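Local coordinates for hypothetical 30.2 KD protein c25g10.02 IN chromosome I (Schizosaccharomyces pombe, PDB 1KCF) that resolves Holliday junctions as a homodimeric mitochondrial endonuclease of the RuvC family, cutting four-way DNA junctions at the point of strand exchange after CT or TT, at residues A[44-49]-A[232-237]; A[54-59]-A[109-114]; A[162-167]-A[236-241]; A[190-195]-A[223-228]. One frame throughout, in Å; residues are numbered along the deposited sequence.

Contact 1: A[44-49]-A[232-237]; sequences GIDLGI and ALIASG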
loop_
_atom_site.group_PDB
_atom_site.type_symbol
_atom_site.label_atom_id
_atom_site.label_comp_id
_atom_site.label_asym_id
_atom_site.label_seq_id
_atom_site.Cartn_x
_atom_site.Cartn_y
_atom_site.Cartn_z
ATOM N N GLY A 44 -16.899 -0.011 -9.400
ATOM C CA GLY A 44 -16.874 -0.655 -8.101
ATOM C C GLY A 44 -15.860 -1.782 -8.109
ATOM O O GLY A 44 -15.898 -2.645 -8.986
ATOM N N ILE A 45 -14.955 -1.782 -7.135
ATOM C CA ILE A 45 -13.924 -2.809 -7.062
ATOM C C ILE A 45 -13.874 -3.581 -5.747
ATOM O O ILE A 45 -13.867 -3.000 -4.661
ATOM C CB ILE A 45 -12.532 -2.205 -7.305
ATOM C CG1 ILE A 45 -12.453 -1.646 -8.725
ATOM C CG2 ILE A 45 -11.460 -3.264 -7.087
ATOM C CD1 ILE A 45 -11.161 -0.921 -9.018
ATOM N N ASP A 46 -13.847 -4.901 -5.870
ATOM C CA ASP A 46 -13.762 -5.798 -4.725
ATOM C C ASP A 46 -12.333 -6.314 -4.716
ATOM O O ASP A 46 -11.990 -7.201 -5.501
ATOM C CB ASP A 46 -14.717 -6.972 -4.897
ATOM C CG ASP A 46 -15.848 -6.943 -3.907
ATOM O OD1 ASP A 46 -15.573 -6.771 -2.703
ATOM O OD2 ASP A 46 -17.010 -7.097 -4.337
ATOM N N LEU A 47 -11.503 -5.752 -3.841
ATOM C CA LEU A 47 -10.098 -6.137 -3.766
ATOM C C LEU A 47 -9.832 -7.596 -3.424
ATOM O O LEU A 47 -10.301 -8.118 -2.407
ATOM C CB LEU A 47 -9.352 -5.249 -2.772
ATOM C CG LEU A 47 -9.191 -3.783 -3.167
ATOM C CD1 LEU A 47 -8.569 -3.017 -2.012
ATOM C CD2 LEU A 47 -8.335 -3.680 -4.418
ATOM N N GLY A 48 -9.057 -8.228 -4.296
ATOM C CA GLY A 48 -8.673 -9.616 -4.140
ATOM C C GLY A 48 -7.659 -9.876 -5.234
ATOM O O GLY A 48 -7.583 -9.109 -6.192
ATOM N N ILE A 49 -6.868 -10.930 -5.108
ATOM C CA ILE A 49 -5.884 -11.224 -6.140
ATOM C C ILE A 49 -6.383 -12.346 -7.043
ATOM O O ILE A 49 -6.440 -12.189 -8.260
ATOM C CB ILE A 49 -4.524 -11.595 -5.514
ATOM C CG1 ILE A 49 -3.995 -10.398 -4.719
ATOM C CG2 ILE A 49 -3.530 -11.982 -6.601
ATOM C CD1 ILE A 49 -2.701 -10.657 -3.980
ATOM N N ALA A 232 -21.299 -5.938 -7.750
ATOM C CA ALA A 232 -22.508 -5.319 -8.282
ATOM C C ALA A 232 -23.291 -4.641 -7.153
ATOM O O ALA A 232 -23.881 -3.581 -7.348
ATOM C CB ALA A 232 -23.377 -6.365 -8.978
ATOM N N LEU A 233 -23.293 -5.252 -5.972
ATOM C CA LEU A 233 -24.002 -4.678 -4.826
ATOM C C LEU A 233 -23.266 -3.459 -4.295
ATOM O O LEU A 233 -23.877 -2.560 -3.712
ATOM C CB LEU A 233 -24.159 -5.712 -3.709
ATOM C CG LEU A 233 -25.126 -6.866 -3.974
ATOM C CD1 LEU A 233 -24.924 -7.941 -2.930
ATOM C CD2 LEU A 233 -26.560 -6.351 -3.956
ATOM N N ILE A 234 -21.953 -3.429 -4.491
ATOM C CA ILE A 234 -21.156 -2.295 -4.047
ATOM C C ILE A 234 -21.502 -1.077 -4.902
ATOM O O ILE A 234 -21.904 -0.037 -4.380
ATOM C CB ILE A 234 -19.643 -2.594 -4.169
ATOM C CG1 ILE A 234 -19.218 -3.598 -3.091
ATOM C CG2 ILE A 234 -18.837 -1.312 -4.044
ATOM C CD1 ILE A 234 -17.760 -4.038 -3.203
ATOM N N ALA A 235 -21.357 -1.223 -6.217
ATOM C CA ALA A 235 -21.643 -0.141 -7.157
ATOM C C ALA A 235 -23.089 0.332 -7.089
ATOM O O ALA A 235 -23.347 1.517 -6.870
ATOM C CB ALA A 235 -21.321 -0.583 -8.578
ATOM N N SER A 236 -24.033 -0.588 -7.282
ATOM C CA SER A 236 -25.443 -0.221 -7.257
ATOM C C SER A 236 -25.847 0.331 -5.896
ATOM O O SER A 236 -26.657 1.256 -5.809
ATOM C CB SER A 236 -26.325 -1.420 -7.623
ATOM O OG SER A 236 -26.287 -2.425 -6.629
ATOM N N GLY A 237 -25.277 -0.230 -4.834
ATOM C CA GLY A 237 -25.601 0.241 -3.502
ATOM C C GLY A 237 -25.172 1.685 -3.314
ATOM O O GLY A 237 -25.927 2.506 -2.804
#
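I234 presses the methyl at the end of its side chain against the carboxylate of D46, and it has the largest share of the buried area here. Its CD1 sits 3.3 Å from D46 OD2 and 3.5 Å from D46 OD1, so it lies across the whole group instead of favouring one oxygen. The side chain gets there by an extended run: CG1 is anti to the carbonyl carbon (chi1 -72°), and the next torsion, 175°, drives CD1 straight out toward the strand. No hydrogen bond crosses between the segments; the end methyl simply packs against the carboxylate. Farther along, G44 meets A235, with G44 CA 4.5 Å from A235 CB. A beta carbon on G44 would come tightly against that methyl, which is consistent with the glycine letting the helix lie close: the local axes of strand 44-47 and helix 232-237 approach to 7.3 Å and run at 143°. One turn of this helix has an extra bond, S236 OG donating to A232 O at 2.8 Å alongside the backbone S236 N, the two donors arriving from opposite faces of the carbonyl plane. D46 and the nearby D230, whose carboxylates come close, are the magnesium-binding residues, and E117 also touches I234. A first strand and a late helix that bring acidic residues together are typical of the active site of the RNase H-like fold of RuvC-family resolvases.

Contact 2: A[54-59]-A[109-114]; sequences YCFASQ and FNPHVI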
loop_
_atom_site.group_PDB
_atom_site.type_symbol
_atom_site.label_atom_id
_atom_site.label_comp_id
_atom_site.label_asym_id
_atom_site.label_seq_id
_atom_site.Cartn_x
_atom_site.Cartn_y
_atom_site.Cartn_z
ATOM N N TYR A 54 -14.967 -6.563 -10.222
ATOM C CA TYR A 54 -15.281 -5.171 -10.514
ATOM C C TYR A 54 -16.606 -5.070 -11.256
ATOM O O TYR A 54 -17.020 -6.004 -11.946
ATOM C CB TYR A 54 -14.163 -4.546 -11.357
ATOM C CG TYR A 54 -14.084 -5.078 -12.771
ATOM C CD1 TYR A 54 -14.917 -4.577 -13.772
ATOM C CD2 TYR A 54 -13.191 -6.098 -13.108
ATOM C CE1 TYR A 54 -14.870 -5.075 -15.071
ATOM C CE2 TYR A 54 -13.133 -6.605 -14.403
ATOM C CZ TYR A 54 -13.976 -6.087 -15.382
ATOM O OH TYR A 54 -13.932 -6.576 -16.671
ATOM N N CYS A 55 -17.273 -3.935 -11.090
ATOM C CA CYS A 55 -18.542 -3.670 -11.758
ATOM C C CYS A 55 -18.489 -2.206 -12.183
ATOM O O CYS A 55 -18.333 -1.314 -11.346
ATOM C CB CYS A 55 -19.719 -3.906 -10.802
ATOM S SG CYS A 55 -21.375 -3.849 -11.585
ATOM N N PHE A 56 -18.589 -1.963 -13.482
ATOM C CA PHE A 56 -18.543 -0.605 -14.014
ATOM C C PHE A 56 -19.964 -0.266 -14.450
ATOM O O PHE A 56 -20.525 -0.926 -15.324
ATOM C CB PHE A 56 -17.565 -0.553 -15.197
ATOM C CG PHE A 56 -17.323 0.830 -15.742
ATOM C CD1 PHE A 56 -16.990 1.882 -14.897
ATOM C CD2 PHE A 56 -17.401 1.073 -17.112
ATOM C CE1 PHE A 56 -16.740 3.156 -15.403
ATOM C CE2 PHE A 56 -17.152 2.345 -17.629
ATOM C CZ PHE A 56 -16.820 3.389 -16.768
ATOM N N ALA A 57 -20.549 0.755 -13.828
ATOM C CA ALA A 57 -21.922 1.132 -14.134
ATOM C C ALA A 57 -22.201 2.631 -14.099
ATOM O O ALA A 57 -21.358 3.425 -13.690
ATOM C CB ALA A 57 -22.854 0.424 -13.172
ATOM N N SER A 58 -23.405 2.999 -14.532
ATOM C CA SER A 58 -23.852 4.392 -14.556
ATOM C C SER A 58 -25.313 4.459 -14.119
ATOM O O SER A 58 -26.072 3.509 -14.319
ATOM C CB SER A 58 -23.719 4.975 -15.966
ATOM O OG SER A 58 -22.373 4.967 -16.408
ATOM N N GLN A 59 -25.707 5.576 -13.516
ATOM C CA GLN A 59 -27.082 5.732 -13.068
ATOM C C GLN A 59 -27.920 6.322 -14.188
ATOM O O GLN A 59 -27.569 7.347 -14.773
ATOM C CB GLN A 59 -27.159 6.630 -11.836
ATOM C CG GLN A 59 -28.520 6.610 -11.166
ATOM C CD GLN A 59 -28.438 6.232 -9.702
ATOM O OE1 GLN A 59 -27.902 6.983 -8.883
ATOM N NE2 GLN A 59 -28.965 5.059 -9.362
ATOM N N PHE A 109 -11.641 1.677 -18.616
ATOM C CA PHE A 109 -12.905 2.221 -18.145
ATOM C C PHE A 109 -12.942 3.736 -18.007
ATOM O O PHE A 109 -14.012 4.338 -18.105
ATOM C CB PHE A 109 -13.265 1.571 -16.806
ATOM C CG PHE A 109 -13.291 0.074 -16.856
ATOM C CD1 PHE A 109 -12.629 -0.679 -15.892
ATOM C CD2 PHE A 109 -13.959 -0.588 -17.884
ATOM C CE1 PHE A 109 -12.626 -2.067 -15.951
ATOM C CE2 PHE A 109 -13.966 -1.978 -17.954
ATOM C CZ PHE A 109 -13.297 -2.721 -16.987
ATOM N N ASN A 110 -11.788 4.351 -17.779
ATOM C CA ASN A 110 -11.726 5.801 -17.625
ATOM C C ASN A 110 -12.890 6.238 -16.732
ATOM O O ASN A 110 -13.789 6.947 -17.175
ATOM C CB ASN A 110 -11.846 6.469 -18.994
ATOM C CG ASN A 110 -11.155 7.808 -19.045
ATOM O OD1 ASN A 110 -9.931 7.890 -18.930
ATOM N ND2 ASN A 110 -11.931 8.870 -19.211
ATOM N N PRO A 111 -12.881 5.815 -15.457
ATOM C CA PRO A 111 -13.932 6.140 -14.486
ATOM C C PRO A 111 -13.976 7.563 -13.946
ATOM O O PRO A 111 -12.970 8.275 -13.925
ATOM C CB PRO A 111 -13.685 5.137 -13.352
ATOM C CG PRO A 111 -12.840 4.054 -13.987
ATOM C CD PRO A 111 -11.935 4.849 -14.877
ATOM N N HIS A 112 -15.164 7.960 -13.503
ATOM C CA HIS A 112 -15.365 9.267 -12.903
ATOM C C HIS A 112 -15.266 9.027 -11.401
ATOM O O HIS A 112 -14.907 9.917 -10.632
ATOM C CB HIS A 112 -16.756 9.821 -13.230
ATOM C CG HIS A 112 -16.923 10.249 -14.654
ATOM N ND1 HIS A 112 -15.870 10.677 -15.432
ATOM C CD2 HIS A 112 -18.031 10.358 -15.427
ATOM C CE1 HIS A 112 -16.320 11.030 -16.623
ATOM N NE2 HIS A 112 -17.627 10.846 -16.644
ATOM N N VAL A 113 -15.595 7.804 -11.000
ATOM C CA VAL A 113 -15.559 7.417 -9.601
ATOM C C VAL A 113 -15.094 5.974 -9.464
ATOM O O VAL A 113 -15.448 5.113 -10.267
ATOM C CB VAL A 113 -16.957 7.533 -8.942
ATOM C CG1 VAL A 113 -16.881 7.104 -7.478
ATOM C CG2 VAL A 113 -17.471 8.966 -9.047
ATOM N N ILE A 114 -14.280 5.725 -8.446
ATOM C CA ILE A 114 -13.785 4.387 -8.175
ATOM C C ILE A 114 -14.107 4.065 -6.732
ATOM O O ILE A 114 -13.682 4.776 -5.824
ATOM C CB ILE A 114 -12.262 4.278 -8.376
ATOM C CG1 ILE A 114 -11.914 4.535 -9.840
ATOM C CG2 ILE A 114 -11.780 2.888 -7.961
ATOM C CD1 ILE A 114 -10.432 4.620 -10.099
#
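F56 holds CG anti to its own nitrogen (chi1 -174°), while F109 turns CG anti to the carbonyl carbon (chi1 -55°), and the two side chains slide past each other in opposite directions. They belong to an aromatic cluster, completed by Y54, on one face of the RNase H-like sheet, where strand 52-59 meets the end of helix 91-109 and the turn that follows it. Each phenyl ring has the other residue's beta carbon over one face: F109 CB stands 3.9 Å from the F56 ring centroid, almost on the ring normal, as a CH-pi contact, and F56 CB lies over the F109 ring. The rings themselves are oblique, their centroids 5.2 Å apart. Y54 comes across F109 at about a right angle, with Y54 CE1 3.4 Å from F109 CZ and F109 CE1 over a face of the tyrosine; those two ring planes make 44°. Cutting F56 back to an alanine is likely to leave F109 CB and P111 CB without the ring they pack on and to open a gap beside L43 and H68, which also pack on that ring. The backbone takes part too. F109 O, which accepts a hydrogen bond from R41 NH2, lies 3.3 Å from F56 CZ. At the margin of the cluster P111 meets the same ring obliquely, its CB 4.2 Å from F56 CE1.

Contact 3: A[162-167]-A[236-241]; sequences FLLSLS and SGWMRW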
loop_
_atom_site.group_PDB
_atom_site.type_symbol
_atom_site.label_atom_id
_atom_site.label_comp_id
_atom_site.label_asym_id
_atom_site.label_seq_id
_atom_site.Cartn_x
_atom_site.Cartn_y
_atom_site.Cartn_z
ATOM N N PHE A 162 -12.668 10.301 -8.672
ATOM C CA PHE A 162 -12.757 10.190 -7.225
ATOM C C PHE A 162 -12.415 8.756 -6.832
ATOM O O PHE A 162 -12.692 7.811 -7.577
ATOM C CB PHE A 162 -14.168 10.497 -6.723
ATOM C CG PHE A 162 -14.589 11.923 -6.905
ATOM C CD1 PHE A 162 -15.170 12.346 -8.095
ATOM C CD2 PHE A 162 -14.422 12.842 -5.875
ATOM C CE1 PHE A 162 -15.582 13.667 -8.257
ATOM C CE2 PHE A 162 -14.829 14.169 -6.024
ATOM C CZ PHE A 162 -15.411 14.582 -7.215
ATOM N N LEU A 163 -11.812 8.602 -5.661
ATOM C CA LEU A 163 -11.457 7.291 -5.138
ATOM C C LEU A 163 -12.101 7.241 -3.769
ATOM O O LEU A 163 -11.865 8.113 -2.941
ATOM C CB LEU A 163 -9.937 7.146 -5.011
ATOM C CG LEU A 163 -9.415 5.835 -4.415
ATOM C CD1 LEU A 163 -9.932 4.650 -5.220
ATOM C CD2 LEU A 163 -7.890 5.845 -4.407
ATOM N N LEU A 164 -12.927 6.233 -3.530
ATOM C CA LEU A 164 -13.602 6.129 -2.247
ATOM C C LEU A 164 -13.558 4.718 -1.673
ATOM O O LEU A 164 -13.777 3.734 -2.384
ATOM C CB LEU A 164 -15.066 6.566 -2.397
ATOM C CG LEU A 164 -15.340 7.923 -3.056
ATOM C CD1 LEU A 164 -16.821 8.038 -3.373
ATOM C CD2 LEU A 164 -14.899 9.065 -2.138
ATOM N N SER A 165 -13.251 4.623 -0.386
ATOM C CA SER A 165 -13.239 3.333 0.278
ATOM C C SER A 165 -14.568 3.237 1.008
ATOM O O SER A 165 -14.994 4.187 1.672
ATOM C CB SER A 165 -12.089 3.230 1.279
ATOM O OG SER A 165 -10.843 3.180 0.609
ATOM N N LEU A 166 -15.231 2.100 0.863
ATOM C CA LEU A 166 -16.506 1.893 1.511
ATOM C C LEU A 166 -16.372 0.740 2.485
ATOM O O LEU A 166 -15.526 -0.139 2.313
ATOM C CB LEU A 166 -17.581 1.567 0.473
ATOM C CG LEU A 166 -17.636 2.484 -0.753
ATOM C CD1 LEU A 166 -18.731 2.001 -1.688
ATOM C CD2 LEU A 166 -17.881 3.931 -0.320
ATOM N N SER A 167 -17.200 0.749 3.519
ATOM C CA SER A 167 -17.164 -0.322 4.489
ATOM C C SER A 167 -18.147 -1.391 4.034
ATOM O O SER A 167 -19.280 -1.090 3.657
ATOM C CB SER A 167 -17.565 0.187 5.875
ATOM O OG SER A 167 -18.921 0.590 5.893
ATOM N N SER A 236 -24.033 -0.588 -7.282
ATOM C CA SER A 236 -25.443 -0.221 -7.257
ATOM C C SER A 236 -25.847 0.331 -5.896
ATOM O O SER A 236 -26.657 1.256 -5.809
ATOM C CB SER A 236 -26.325 -1.420 -7.623
ATOM O OG SER A 236 -26.287 -2.425 -6.629
ATOM N N GLY A 237 -25.277 -0.230 -4.834
ATOM C CA GLY A 237 -25.601 0.241 -3.502
ATOM C C GLY A 237 -25.172 1.685 -3.314
ATOM O O GLY A 237 -25.927 2.506 -2.804
ATOM N N TRP A 238 -23.955 2.000 -3.739
ATOM C CA TRP A 238 -23.429 3.351 -3.602
ATOM C C TRP A 238 -24.175 4.361 -4.481
ATOM O O TRP A 238 -24.411 5.502 -4.081
ATOM C CB TRP A 238 -21.946 3.368 -3.967
ATOM C CG TRP A 238 -21.302 4.702 -3.786
ATOM C CD1 TRP A 238 -20.778 5.211 -2.632
ATOM C CD2 TRP A 238 -21.113 5.699 -4.790
ATOM N NE1 TRP A 238 -20.266 6.466 -2.859
ATOM C CE2 TRP A 238 -20.459 6.792 -4.181
ATOM C CE3 TRP A 238 -21.430 5.782 -6.151
ATOM C CZ2 TRP A 238 -20.116 7.948 -4.879
ATOM C CZ3 TRP A 238 -21.089 6.935 -6.851
ATOM C CH2 TRP A 238 -20.437 8.002 -6.211
ATOM N N MET A 239 -24.531 3.946 -5.687
ATOM C CA MET A 239 -25.235 4.837 -6.592
ATOM C C MET A 239 -26.609 5.188 -6.047
ATOM O O MET A 239 -27.085 6.306 -6.231
ATOM C CB MET A 239 -25.354 4.196 -7.971
ATOM C CG MET A 239 -24.027 4.126 -8.705
ATOM S SD MET A 239 -24.059 2.978 -10.091
ATOM C CE MET A 239 -25.350 3.668 -11.045
ATOM N N ARG A 240 -27.243 4.238 -5.365
ATOM C CA ARG A 240 -28.555 4.491 -4.797
ATOM C C ARG A 240 -28.425 5.434 -3.613
ATOM O O ARG A 240 -29.307 6.264 -3.384
ATOM C CB ARG A 240 -29.229 3.182 -4.371
ATOM C CG ARG A 240 -29.498 2.229 -5.532
ATOM C CD ARG A 240 -30.386 1.057 -5.118
ATOM N NE ARG A 240 -31.790 1.445 -4.999
ATOM C CZ ARG A 240 -32.767 0.627 -4.619
ATOM N NH1 ARG A 240 -32.501 -0.635 -4.316
ATOM N NH2 ARG A 240 -34.014 1.071 -4.543
ATOM N N TRP A 241 -27.327 5.321 -2.864
ATOM C CA TRP A 241 -27.117 6.207 -1.723
ATOM C C TRP A 241 -27.073 7.637 -2.217
ATOM O O TRP A 241 -27.697 8.524 -1.638
ATOM C CB TRP A 241 -25.798 5.912 -1.002
ATOM C CG TRP A 241 -25.707 4.562 -0.378
ATOM C CD1 TRP A 241 -26.742 3.736 -0.056
ATOM C CD2 TRP A 241 -24.509 3.879 0.009
ATOM N NE1 TRP A 241 -26.265 2.578 0.506
ATOM C CE2 TRP A 241 -24.897 2.636 0.558
ATOM C CE3 TRP A 241 -23.145 4.194 -0.051
ATOM C CZ2 TRP A 241 -23.967 1.705 1.042
ATOM C CZ3 TRP A 241 -22.218 3.265 0.431
ATOM C CH2 TRP A 241 -22.638 2.038 0.969
#
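L164 and L166 set their methyls against the indole of W238, joining strand 162-165 and the residues just after it, at one margin of the RNase H-like sheet, to the long helix 224-253 packed over it. Every contact between the two segments is apolar. L164 CD1 reaches W238 CZ2 at 3.6 Å, approaching the indole obliquely, beside CZ2, CE2 and NE1. L166 works with both branches: CD1 and CD2 are each 3.9 Å from W238 CD1, a forked grip on the pyrrole side. Both leucines cross the tryptophan at about a right angle, and the indole reaches them because W238 CG is anti to the backbone nitrogen (chi1 -177°). With an alanine in place of W238, L164 CD1 would probably lose its indole partner and L166 be left with W241, opening a gap between strand and helix. Polar bonding runs within the helix, where R240 N and W241 N donate to S236 O and G237 O. Beside these, W241 meets Y174 of helix 168-179 edge-to-face. One face of the W241 indole lies over its own helix, with G237 O 3.0 Å above the ring plane near the rim; farther round, W241 CZ3 meets L166 CD1 at 4.3 Å.

Contact 4: A[190-195]-A[223-228]; sequences SRVQMV and FKKDDM. With SO4 (sulfate ion), chain C.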
loop_
_atom_site.group_PDB
_atom_site.type_symbol
_atom_site.label_atom_id
_atom_site.label_comp_id
_atom_site.label_asym_id
_atom_site.label_seq_id
_atom_site.Cartn_x
_atom_site.Cartn_y
_atom_site.Cartn_z
ATOM N N SER A 190 -29.231 -14.239 0.194
ATOM C CA SER A 190 -27.828 -14.283 -0.190
ATOM C C SER A 190 -27.565 -13.147 -1.181
ATOM O O SER A 190 -28.497 -12.618 -1.784
ATOM C CB SER A 190 -27.498 -15.626 -0.846
ATOM O OG SER A 190 -28.084 -15.724 -2.130
ATOM N N ARG A 191 -26.300 -12.771 -1.336
ATOM C CA ARG A 191 -25.919 -11.703 -2.257
ATOM C C ARG A 191 -26.374 -12.022 -3.683
ATOM O O ARG A 191 -26.890 -11.156 -4.382
ATOM C CB ARG A 191 -24.405 -11.494 -2.210
ATOM C CG ARG A 191 -23.910 -10.944 -0.877
ATOM C CD ARG A 191 -22.398 -11.068 -0.743
ATOM N NE ARG A 191 -21.973 -12.465 -0.763
ATOM C CZ ARG A 191 -20.716 -12.868 -0.910
ATOM N NH1 ARG A 191 -19.744 -11.977 -1.051
ATOM N NH2 ARG A 191 -20.428 -14.162 -0.920
ATOM N N VAL A 192 -26.191 -13.272 -4.099
ATOM C CA VAL A 192 -26.600 -13.711 -5.434
ATOM C C VAL A 192 -28.105 -13.535 -5.628
ATOM O O VAL A 192 -28.558 -13.089 -6.680
ATOM C CB VAL A 192 -26.225 -15.194 -5.660
ATOM C CG1 VAL A 192 -26.971 -15.757 -6.861
ATOM C CG2 VAL A 192 -24.723 -15.313 -5.875
ATOM N N GLN A 193 -28.880 -13.886 -4.607
ATOM C CA GLN A 193 -30.331 -13.756 -4.672
ATOM C C GLN A 193 -30.760 -12.295 -4.702
ATOM O O GLN A 193 -31.727 -11.940 -5.376
ATOM C CB GLN A 193 -30.986 -14.457 -3.480
ATOM C CG GLN A 193 -31.656 -15.778 -3.832
ATOM C CD GLN A 193 -32.690 -15.632 -4.943
ATOM O OE1 GLN A 193 -33.677 -14.905 -4.802
ATOM N NE2 GLN A 193 -32.462 -16.322 -6.057
ATOM N N MET A 194 -30.051 -11.447 -3.964
ATOM C CA MET A 194 -30.388 -10.029 -3.944
ATOM C C MET A 194 -30.202 -9.426 -5.329
ATOM O O MET A 194 -31.056 -8.683 -5.800
ATOM C CB MET A 194 -29.526 -9.273 -2.930
ATOM C CG MET A 194 -29.783 -9.665 -1.488
ATOM S SD MET A 194 -29.079 -8.495 -0.292
ATOM C CE MET A 194 -27.447 -9.149 -0.089
ATOM N N VAL A 195 -29.089 -9.752 -5.983
ATOM C CA VAL A 195 -28.807 -9.232 -7.312
ATOM C C VAL A 195 -29.783 -9.790 -8.331
ATOM O O VAL A 195 -30.252 -9.071 -9.212
ATOM C CB VAL A 195 -27.373 -9.572 -7.759
ATOM C CG1 VAL A 195 -27.159 -9.136 -9.210
ATOM C CG2 VAL A 195 -26.376 -8.871 -6.846
ATOM N N PHE A 223 -17.464 -19.885 -6.601
ATOM C CA PHE A 223 -18.091 -18.626 -6.202
ATOM C C PHE A 223 -18.010 -17.472 -7.203
ATOM O O PHE A 223 -17.923 -16.311 -6.801
ATOM C CB PHE A 223 -17.496 -18.150 -4.865
ATOM C CG PHE A 223 -17.366 -19.235 -3.831
ATOM C CD1 PHE A 223 -16.254 -20.072 -3.814
ATOM C CD2 PHE A 223 -18.363 -19.428 -2.878
ATOM C CE1 PHE A 223 -16.137 -21.091 -2.864
ATOM C CE2 PHE A 223 -18.257 -20.443 -1.923
ATOM C CZ PHE A 223 -17.140 -21.274 -1.916
ATOM N N LYS A 224 -18.040 -17.780 -8.497
ATOM C CA LYS A 224 -17.980 -16.742 -9.523
ATOM C C LYS A 224 -19.145 -15.768 -9.363
ATOM O O LYS A 224 -18.947 -14.556 -9.268
ATOM C CB LYS A 224 -18.022 -17.370 -10.911
ATOM N N LYS A 225 -20.358 -16.314 -9.342
ATOM C CA LYS A 225 -21.576 -15.522 -9.197
ATOM C C LYS A 225 -21.558 -14.718 -7.899
ATOM O O LYS A 225 -21.983 -13.561 -7.866
ATOM C CB LYS A 225 -22.800 -16.441 -9.200
ATOM C CG LYS A 225 -23.022 -17.203 -10.494
ATOM C CD LYS A 225 -24.114 -16.567 -11.337
ATOM C CE LYS A 225 -25.467 -16.681 -10.660
ATOM N NZ LYS A 225 -26.572 -16.211 -11.546
ATOM N N ASP A 226 -21.075 -15.338 -6.828
ATOM C CA ASP A 226 -21.011 -14.681 -5.532
ATOM C C ASP A 226 -20.060 -13.494 -5.564
ATOM O O ASP A 226 -20.365 -12.437 -5.019
ATOM C CB ASP A 226 -20.565 -15.681 -4.467
ATOM C CG ASP A 226 -21.499 -16.871 -4.368
ATOM O OD1 ASP A 226 -22.527 -16.765 -3.666
ATOM O OD2 ASP A 226 -21.216 -17.906 -5.014
ATOM N N ASP A 227 -18.911 -13.661 -6.209
ATOM C CA ASP A 227 -17.946 -12.579 -6.286
ATOM C C ASP A 227 -18.449 -11.447 -7.179
ATOM O O ASP A 227 -18.239 -10.275 -6.869
ATOM C CB ASP A 227 -16.591 -13.098 -6.776
ATOM C CG ASP A 227 -15.940 -14.057 -5.782
ATOM O OD1 ASP A 227 -16.394 -14.107 -4.619
ATOM O OD2 ASP A 227 -14.971 -14.755 -6.155
ATOM N N MET A 228 -19.123 -11.792 -8.276
ATOM C CA MET A 228 -19.660 -10.781 -9.188
ATOM C C MET A 228 -20.797 -10.023 -8.513
ATOM O O MET A 228 -20.931 -8.810 -8.665
ATOM C CB MET A 228 -20.206 -11.423 -10.471
ATOM C CG MET A 228 -19.174 -12.096 -11.358
ATOM S SD MET A 228 -19.864 -12.492 -12.984
ATOM C CE MET A 228 -20.776 -13.960 -12.634
HETATM S S SO4 C . -24.080 -14.953 1.055
HETATM O O1 SO4 C . -24.229 -14.153 -0.175
HETATM O O2 SO4 C . -24.803 -14.283 2.152
HETATM O O3 SO4 C . -24.639 -16.300 0.832
HETATM O O4 SO4 C . -22.652 -15.070 1.404
HETATM O O HOH W 1 -24.430 -15.236 -2.800
#
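R191 lies beside D226, and a sulfate and a water link the two, at the start of helices 191-200 and 224-253, whose first turns run at 65°. The sulfate, probably from the crystallisation liquor, sits at the amino end of helix 191-200, a classic anion site. Its O1 takes two nearly straight bonds from one residue: R191 N at 2.7 Å and R191 NE at 2.9 Å, the latter in the plane of the guanidinium at its edge. A bend at chi3 (-63°) folds the arginine back so that NE meets the same oxygen as the main chain; R191 NH2 adds only a weak bond to O4. The water is the bridge between segments: it accepts from V192 N at 2.9 Å and donates to D226 OD1 at 2.6 Å and to sulfate O1 at 2.8 Å. No direct hydrogen bond joins R191 to D226; the opposite charges lie near each other, R191 NH2 to D226 OD1 4.3 Å, with the oxygen well out of the guanidinium plane. R191 NH1 instead pairs with D230, a magnesium-binding residue, so the arginine ties the anion site to the catalytic centre, and the sulfate may mimic a DNA phosphate. Behind this shell V192 wedges its CG2 against D226 OD1, 3.4 Å away, and against K225 CB. Further out, S190 caps the helix, its OG accepting from Q193 N at 3.2 Å.

Overall arrangement
Contacts 1, 3 and 4 all use helix 224-253, at successive points along it: contact 4 at its start, contact 1 further on and contact 3 beyond, sharing S236 and G237 with contact 1. Contacts 1, 2 and 3 reach the one mixed sheet, through strands 42-47, 52-59, 113-118 and 162-165. Contact 1 is the hub, its centre about 9 to 11 Å from the centres of the other three, whereas contacts 2 and 4 are about 19 Å apart and do not touch. Along the chain, contact 2 closes first, and contact 4 is nested within the spans of contacts 1 and 3. The late helix is thus pinned across the sheet, bringing D46 and D230 together.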